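Local coordinates for Spermidine/putrescine ABC transporter, periplasmic binding protein (Treponema pallidum, PDB 2V84) that probably binds polyamines such as spermidine and putrescine as the periplasmic receptor of an ABC transport system, at residues I101-I107 against I276-P282; D25-L29 against R267-A272. All blocks are in the same frame, centred on the assembly; numbering follows the deposited sequence.

Contact 1. Residues I101-I107 against I276-P282; sequences IPNVQFI and INFFLEP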
loop_
_atom_site.group_PDB
_atom_site.type_symbol
_atom_site.label_atom_id
_atom_site.label_comp_id
_atom_site.label_asym_id
_atom_site.label_seq_id
_atom_site.Cartn_x
_atom_site.Cartn_y
_atom_site.Cartn_z
ATOM N N ILE A 101 0.022 -21.070 12.058
ATOM C CA ILE A 101 0.685 -20.369 10.964
ATOM C C ILE A 101 2.199 -20.466 11.121
ATOM O O ILE A 101 2.862 -19.453 11.263
ATOM C CB ILE A 101 0.278 -18.880 10.887
ATOM C CG1 ILE A 101 -1.241 -18.727 10.974
ATOM C CG2 ILE A 101 0.788 -18.266 9.570
ATOM C CD1 ILE A 101 -1.683 -17.267 11.168
ATOM N N PRO A 102 2.752 -21.688 11.071
ATOM C CA PRO A 102 4.192 -21.846 11.285
ATOM C C PRO A 102 5.050 -21.023 10.307
ATOM O O PRO A 102 6.184 -20.658 10.652
ATOM C CB PRO A 102 4.410 -23.349 11.088
ATOM C CG PRO A 102 3.243 -23.805 10.284
ATOM C CD PRO A 102 2.108 -22.988 10.831
ATOM N N ASN A 103 4.518 -20.735 9.114
ATOM C CA ASN A 103 5.250 -19.977 8.080
ATOM C C ASN A 103 5.432 -18.491 8.413
ATOM O O ASN A 103 6.106 -17.745 7.684
ATOM C CB ASN A 103 4.573 -20.135 6.715
ATOM C CG ASN A 103 4.662 -21.546 6.182
ATOM O OD1 ASN A 103 5.601 -22.260 6.502
ATOM N ND2 ASN A 103 3.669 -21.966 5.386
ATOM N N VAL A 104 4.862 -18.081 9.541
ATOM C CA VAL A 104 5.102 -16.773 10.161
ATOM C C VAL A 104 6.611 -16.632 10.477
ATOM O O VAL A 104 7.135 -15.518 10.625
ATOM C CB VAL A 104 4.094 -16.610 11.356
ATOM C CG1 VAL A 104 4.684 -16.910 12.753
ATOM C CG2 VAL A 104 3.234 -15.384 11.259
ATOM N N GLN A 105 7.313 -17.762 10.530
ATOM C CA GLN A 105 8.762 -17.752 10.721
ATOM C C GLN A 105 9.527 -17.193 9.511
ATOM O O GLN A 105 10.737 -16.978 9.584
ATOM C CB GLN A 105 9.269 -19.147 11.105
ATOM C CG GLN A 105 8.902 -19.555 12.522
ATOM C CD GLN A 105 9.258 -18.495 13.545
ATOM O OE1 GLN A 105 10.434 -18.210 13.779
ATOM N NE2 GLN A 105 8.242 -17.903 14.162
ATOM N N PHE A 106 8.821 -16.950 8.408
ATOM C CA PHE A 106 9.458 -16.369 7.218
ATOM C C PHE A 106 9.414 -14.838 7.195
ATOM O O PHE A 106 9.943 -14.208 6.262
ATOM C CB PHE A 106 8.817 -16.926 5.957
ATOM C CG PHE A 106 9.025 -18.394 5.775
ATOM C CD1 PHE A 106 10.285 -18.953 5.934
ATOM C CD2 PHE A 106 7.964 -19.217 5.419
ATOM C CE1 PHE A 106 10.480 -20.322 5.756
ATOM C CE2 PHE A 106 8.150 -20.570 5.231
ATOM C CZ PHE A 106 9.405 -21.128 5.408
ATOM N N ILE A 107 8.791 -14.252 8.216
ATOM C CA ILE A 107 8.642 -12.797 8.301
ATOM C C ILE A 107 9.997 -12.252 8.754
ATOM O O ILE A 107 10.504 -12.630 9.810
ATOM C CB ILE A 107 7.426 -12.361 9.202
ATOM C CG1 ILE A 107 6.070 -12.795 8.605
ATOM C CG2 ILE A 107 7.358 -10.848 9.395
ATOM C CD1 ILE A 107 5.816 -12.287 7.204
ATOM N N ILE A 276 -3.481 -17.928 5.433
ATOM C CA ILE A 276 -2.322 -17.096 5.741
ATOM C C ILE A 276 -1.050 -17.948 5.682
ATOM O O ILE A 276 -0.023 -17.531 5.133
ATOM C CB ILE A 276 -2.453 -16.451 7.173
ATOM C CG1 ILE A 276 -3.729 -15.583 7.254
ATOM C CG2 ILE A 276 -1.196 -15.643 7.538
ATOM C CD1 ILE A 276 -4.067 -15.105 8.682
ATOM N N ASN A 277 -1.131 -19.140 6.275
ATOM C CA ASN A 277 -0.035 -20.090 6.239
ATOM C C ASN A 277 0.337 -20.474 4.793
ATOM O O ASN A 277 1.507 -20.533 4.456
ATOM C CB ASN A 277 -0.364 -21.328 7.087
ATOM C CG ASN A 277 0.868 -22.143 7.414
ATOM O OD1 ASN A 277 1.831 -21.619 7.960
ATOM N ND2 ASN A 277 0.844 -23.433 7.076
ATOM N N PHE A 278 -0.669 -20.700 3.944
ATOM C CA PHE A 278 -0.476 -21.047 2.527
ATOM C C PHE A 278 0.196 -19.886 1.766
ATOM O O PHE A 278 1.151 -20.076 1.010
ATOM C CB PHE A 278 -1.846 -21.395 1.920
ATOM C CG PHE A 278 -1.850 -21.571 0.420
ATOM C CD1 PHE A 278 -2.066 -20.476 -0.431
ATOM C CD2 PHE A 278 -1.722 -22.839 -0.144
ATOM C CE1 PHE A 278 -2.101 -20.647 -1.833
ATOM C CE2 PHE A 278 -1.761 -23.020 -1.544
ATOM C CZ PHE A 278 -1.951 -21.924 -2.378
ATOM N N PHE A 279 -0.298 -18.685 1.995
ATOM C CA PHE A 279 0.178 -17.494 1.281
ATOM C C PHE A 279 1.652 -17.225 1.582
ATOM O O PHE A 279 2.413 -16.767 0.721
ATOM C CB PHE A 279 -0.702 -16.318 1.693
ATOM C CG PHE A 279 -0.555 -15.107 0.835
ATOM C CD1 PHE A 279 -1.221 -15.015 -0.392
ATOM C CD2 PHE A 279 0.221 -14.036 1.271
ATOM C CE1 PHE A 279 -1.087 -13.862 -1.187
ATOM C CE2 PHE A 279 0.346 -12.878 0.493
ATOM C CZ PHE A 279 -0.306 -12.806 -0.744
ATOM N N LEU A 280 2.051 -17.538 2.817
ATOM C CA LEU A 280 3.433 -17.358 3.262
ATOM C C LEU A 280 4.369 -18.538 2.946
ATOM O O LEU A 280 5.536 -18.500 3.323
ATOM C CB LEU A 280 3.495 -17.046 4.758
ATOM C CG LEU A 280 2.916 -15.690 5.207
ATOM C CD1 LEU A 280 2.983 -15.597 6.725
ATOM C CD2 LEU A 280 3.602 -14.509 4.552
ATOM N N GLU A 281 3.859 -19.573 2.281
ATOM C CA GLU A 281 4.731 -20.600 1.710
ATOM C C GLU A 281 5.623 -19.916 0.672
ATOM O O GLU A 281 5.113 -19.173 -0.148
ATOM C CB GLU A 281 3.907 -21.709 1.062
ATOM C CG GLU A 281 4.581 -23.067 1.067
ATOM C CD GLU A 281 4.724 -23.678 2.454
ATOM O OE1 GLU A 281 3.683 -24.057 3.065
ATOM O OE2 GLU A 281 5.888 -23.816 2.914
ATOM N N PRO A 282 6.950 -20.148 0.726
ATOM C CA PRO A 282 7.961 -19.430 -0.073
ATOM C C PRO A 282 7.670 -19.317 -1.565
ATOM O O PRO A 282 7.802 -18.226 -2.134
ATOM C CB PRO A 282 9.217 -20.266 0.156
ATOM C CG PRO A 282 9.033 -20.767 1.541
ATOM C CD PRO A 282 7.591 -21.136 1.610
#
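Asn103 donates twice to Asn277. Its backbone N gives a hydrogen to Asn277 OD1 (3.1 Å), meeting the oxygen almost head-on with a C=O...N angle of 170°. Asn277 CG lies anti to the backbone N (chi1 -163°), which swings OD1 towards the 101-107 backbone. Asn103 ND2 donates to the backbone O of Asn277 at 2.8 Å; that oxygen lies in the plane of the Asn103 amide, although ND2 stands above the carbonyl plane. The two side-chain amides are nearly parallel, 11° apart. A weak bond links Asn103 ND2 to Glu281 OE1 (3.1 Å), so the amide N-H2 of Asn103 serves two acceptors.

Beside this polar patch, Ile101 CG2 rests on Ile276 CG2 (3.9 Å), and Leu280 spreads its methyls towards Asn103 O and Ile107 CD1. At the far end Pro282 CG lies over a face of Phe106, 4.2 Å from the ring centroid, a CH-pi contact. His299 NE2 donates to Leu280 O and its ring meets that of Phe106, while Val125 of strand 125-137 backs Leu280 and Ile276.

Asn277 O lies in the last turn of helix 269-279, where carbonyls run short of backbone donors, so an amide N-H suits it; the nearby carboxylate would probably polarise that amide further.

Contact 2. Residues D25-L29 against R267-A272; sequences DVLYL and RNRDLA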
loop_
_atom_site.group_PDB
_atom_site.type_symbol
_atom_site.label_atom_id
_atom_site.label_comp_id
_atom_site.label_asym_id
_atom_site.label_seq_id
_atom_site.Cartn_x
_atom_site.Cartn_y
_atom_site.Cartn_z
ATOM N N ASP A 25 -15.916 -25.410 4.767
ATOM C CA ASP A 25 -15.508 -25.740 3.357
ATOM C C ASP A 25 -15.428 -24.515 2.441
ATOM O O ASP A 25 -14.988 -24.626 1.293
ATOM C CB ASP A 25 -16.463 -26.767 2.730
ATOM C CG ASP A 25 -16.576 -28.039 3.551
ATOM O OD1 ASP A 25 -15.549 -28.745 3.712
ATOM O OD2 ASP A 25 -17.702 -28.327 4.028
ATOM N N VAL A 26 -15.882 -23.364 2.935
ATOM C CA VAL A 26 -15.713 -22.103 2.216
ATOM C C VAL A 26 -14.986 -21.035 3.045
ATOM O O VAL A 26 -15.323 -20.786 4.213
ATOM C CB VAL A 26 -17.054 -21.560 1.636
ATOM C CG1 VAL A 26 -18.066 -21.238 2.737
ATOM C CG2 VAL A 26 -16.810 -20.330 0.748
ATOM N N LEU A 27 -13.981 -20.416 2.421
ATOM C CA LEU A 27 -13.284 -19.264 2.996
ATOM C C LEU A 27 -13.810 -17.960 2.390
ATOM O O LEU A 27 -13.784 -17.779 1.178
ATOM C CB LEU A 27 -11.771 -19.390 2.776
ATOM C CG LEU A 27 -10.901 -18.234 3.285
ATOM C CD1 LEU A 27 -10.751 -18.288 4.800
ATOM C CD2 LEU A 27 -9.556 -18.262 2.591
ATOM N N TYR A 28 -14.290 -17.067 3.244
ATOM C CA TYR A 28 -14.743 -15.746 2.827
ATOM C C TYR A 28 -13.601 -14.719 2.915
ATOM O O TYR A 28 -13.352 -14.165 3.994
ATOM C CB TYR A 28 -15.882 -15.279 3.734
ATOM C CG TYR A 28 -17.277 -15.788 3.398
ATOM C CD1 TYR A 28 -17.592 -17.160 3.463
ATOM C CD2 TYR A 28 -18.301 -14.886 3.062
ATOM C CE1 TYR A 28 -18.884 -17.620 3.172
ATOM C CE2 TYR A 28 -19.592 -15.332 2.775
ATOM C CZ TYR A 28 -19.880 -16.694 2.836
ATOM O OH TYR A 28 -21.158 -17.124 2.542
ATOM N N LEU A 29 -12.938 -14.461 1.782
ATOM C CA LEU A 29 -11.855 -13.464 1.688
ATOM C C LEU A 29 -12.343 -12.099 1.225
ATOM O O LEU A 29 -13.057 -11.986 0.222
ATOM C CB LEU A 29 -10.736 -13.939 0.747
ATOM C CG LEU A 29 -9.598 -12.971 0.362
ATOM C CD1 LEU A 29 -8.750 -12.536 1.573
ATOM C CD2 LEU A 29 -8.718 -13.604 -0.677
ATOM N N ARG A 267 -16.446 -17.104 10.871
ATOM C CA ARG A 267 -17.074 -18.430 10.995
ATOM C C ARG A 267 -16.106 -19.572 10.758
ATOM O O ARG A 267 -16.305 -20.665 11.285
ATOM C CB ARG A 267 -18.229 -18.602 10.003
ATOM C CG ARG A 267 -19.359 -17.612 10.095
ATOM C CD ARG A 267 -20.242 -17.804 8.876
ATOM N NE ARG A 267 -21.270 -16.773 8.749
ATOM C CZ ARG A 267 -21.246 -15.786 7.856
ATOM N NH1 ARG A 267 -20.239 -15.671 6.986
ATOM N NH2 ARG A 267 -22.243 -14.907 7.831
ATOM N N ASN A 268 -15.078 -19.325 9.949
ATOM C CA ASN A 268 -14.073 -20.340 9.623
ATOM C C ASN A 268 -12.648 -19.906 9.958
ATOM O O ASN A 268 -11.869 -19.607 9.056
ATOM C CB ASN A 268 -14.150 -20.715 8.144
ATOM C CG ASN A 268 -13.738 -22.154 7.882
ATOM O OD1 ASN A 268 -12.798 -22.691 8.502
ATOM N ND2 ASN A 268 -14.451 -22.799 6.963
ATOM N N ARG A 269 -12.312 -19.876 11.246
ATOM C CA ARG A 269 -10.965 -19.485 11.669
ATOM C C ARG A 269 -9.918 -20.477 11.178
ATOM O O ARG A 269 -8.802 -20.090 10.844
ATOM C CB ARG A 269 -10.888 -19.310 13.192
ATOM C CG ARG A 269 -11.588 -18.050 13.725
ATOM C CD ARG A 269 -11.617 -18.019 15.247
ATOM N NE ARG A 269 -10.284 -18.202 15.833
ATOM C CZ ARG A 269 -9.379 -17.232 16.002
ATOM N NH1 ARG A 269 -9.651 -15.982 15.656
ATOM N NH2 ARG A 269 -8.189 -17.510 16.537
ATOM N N ASP A 270 -10.275 -21.758 11.128
ATOM C CA ASP A 270 -9.341 -22.795 10.657
ATOM C C ASP A 270 -8.869 -22.568 9.213
ATOM O O ASP A 270 -7.686 -22.686 8.919
ATOM C CB ASP A 270 -9.979 -24.174 10.800
ATOM C CG ASP A 270 -10.296 -24.522 12.249
ATOM O OD1 ASP A 270 -9.479 -24.209 13.141
ATOM O OD2 ASP A 270 -11.374 -25.107 12.483
ATOM N N LEU A 271 -9.795 -22.232 8.321
ATOM C CA LEU A 271 -9.391 -21.907 6.956
ATOM C C LEU A 271 -8.716 -20.546 6.849
ATOM O O LEU A 271 -7.868 -20.340 5.982
ATOM C CB LEU A 271 -10.566 -21.993 5.972
ATOM C CG LEU A 271 -10.790 -23.352 5.318
ATOM C CD1 LEU A 271 -11.915 -23.215 4.319
ATOM C CD2 LEU A 271 -9.536 -23.863 4.647
ATOM N N ALA A 272 -9.085 -19.607 7.715
ATOM C CA ALA A 272 -8.416 -18.302 7.721
ATOM C C ALA A 272 -6.928 -18.449 8.038
ATOM O O ALA A 272 -6.087 -17.883 7.355
ATOM C CB ALA A 272 -9.075 -17.363 8.698
#
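Leu27 and Leu271 meet where strand 26-32 packs against the start of helix 269-279. The CG of Leu27 stands anti to the backbone N (chi1 178°), which carries CD1 across to the helix: it touches Leu271 CB at 3.9 Å and reaches the backbone N of Ala272 at 3.6 Å. Leu271 answers from the helix side, its CD1 lying 4.0 Å from Val26 C. A branched leucine suits each position, filling the space between strand and helix, and the small Ala272 lets the strand's methyl come close to the helix backbone. Phe44 of helix 38-48 touches both leucines.

Asn268 points its side chain at the strand, with ND2 close to Val26 O (3.5 Å) but not hydrogen-bonded to it, while OD1 turns back to accept from Leu271 N at 3.0 Å. Asn268 occupies the N-cap position, and this is its capping bond: asparagine's short acceptor can replace a missing backbone carbonyl. Asp75 ties the two segments together through its carboxylate, accepting from Asn268 N at OD1 and from Tyr28 N at OD2. On the outer side Arg267 extends over Tyr28, with NH1 4.2 Å above the ring plane; Arg267 CZ is 5.5 Å from the Tyr28 centroid, at most a weak cation-pi attraction. The packing of a helix on a parallel sheet belongs to the alpha/beta lobes from which periplasmic solute-binding proteins are built.

Contacts 1 and 2 use successive parts of helix 269-279, with their centres about 17 Å apart. In contact 2 the first turn of the helix meets strand 26-32 of the parallel sheet; in contact 1 its last turn and the following residues meet the 3-10 segment of the loop between strand 93-94 and helix 109-114. The helix thereby joins the chain's N-terminal strand to a loop some seventy residues later. The two differ in chemistry: contact 1 combines asparagine hydrogen bonds with apolar packing, whereas contact 2 has no hydrogen bond between its segments. Both lie on the same side of the chain's centre, about 20 and 24 Å from it, away from the predicted spermidine-binding residues Asp165 to Glu168.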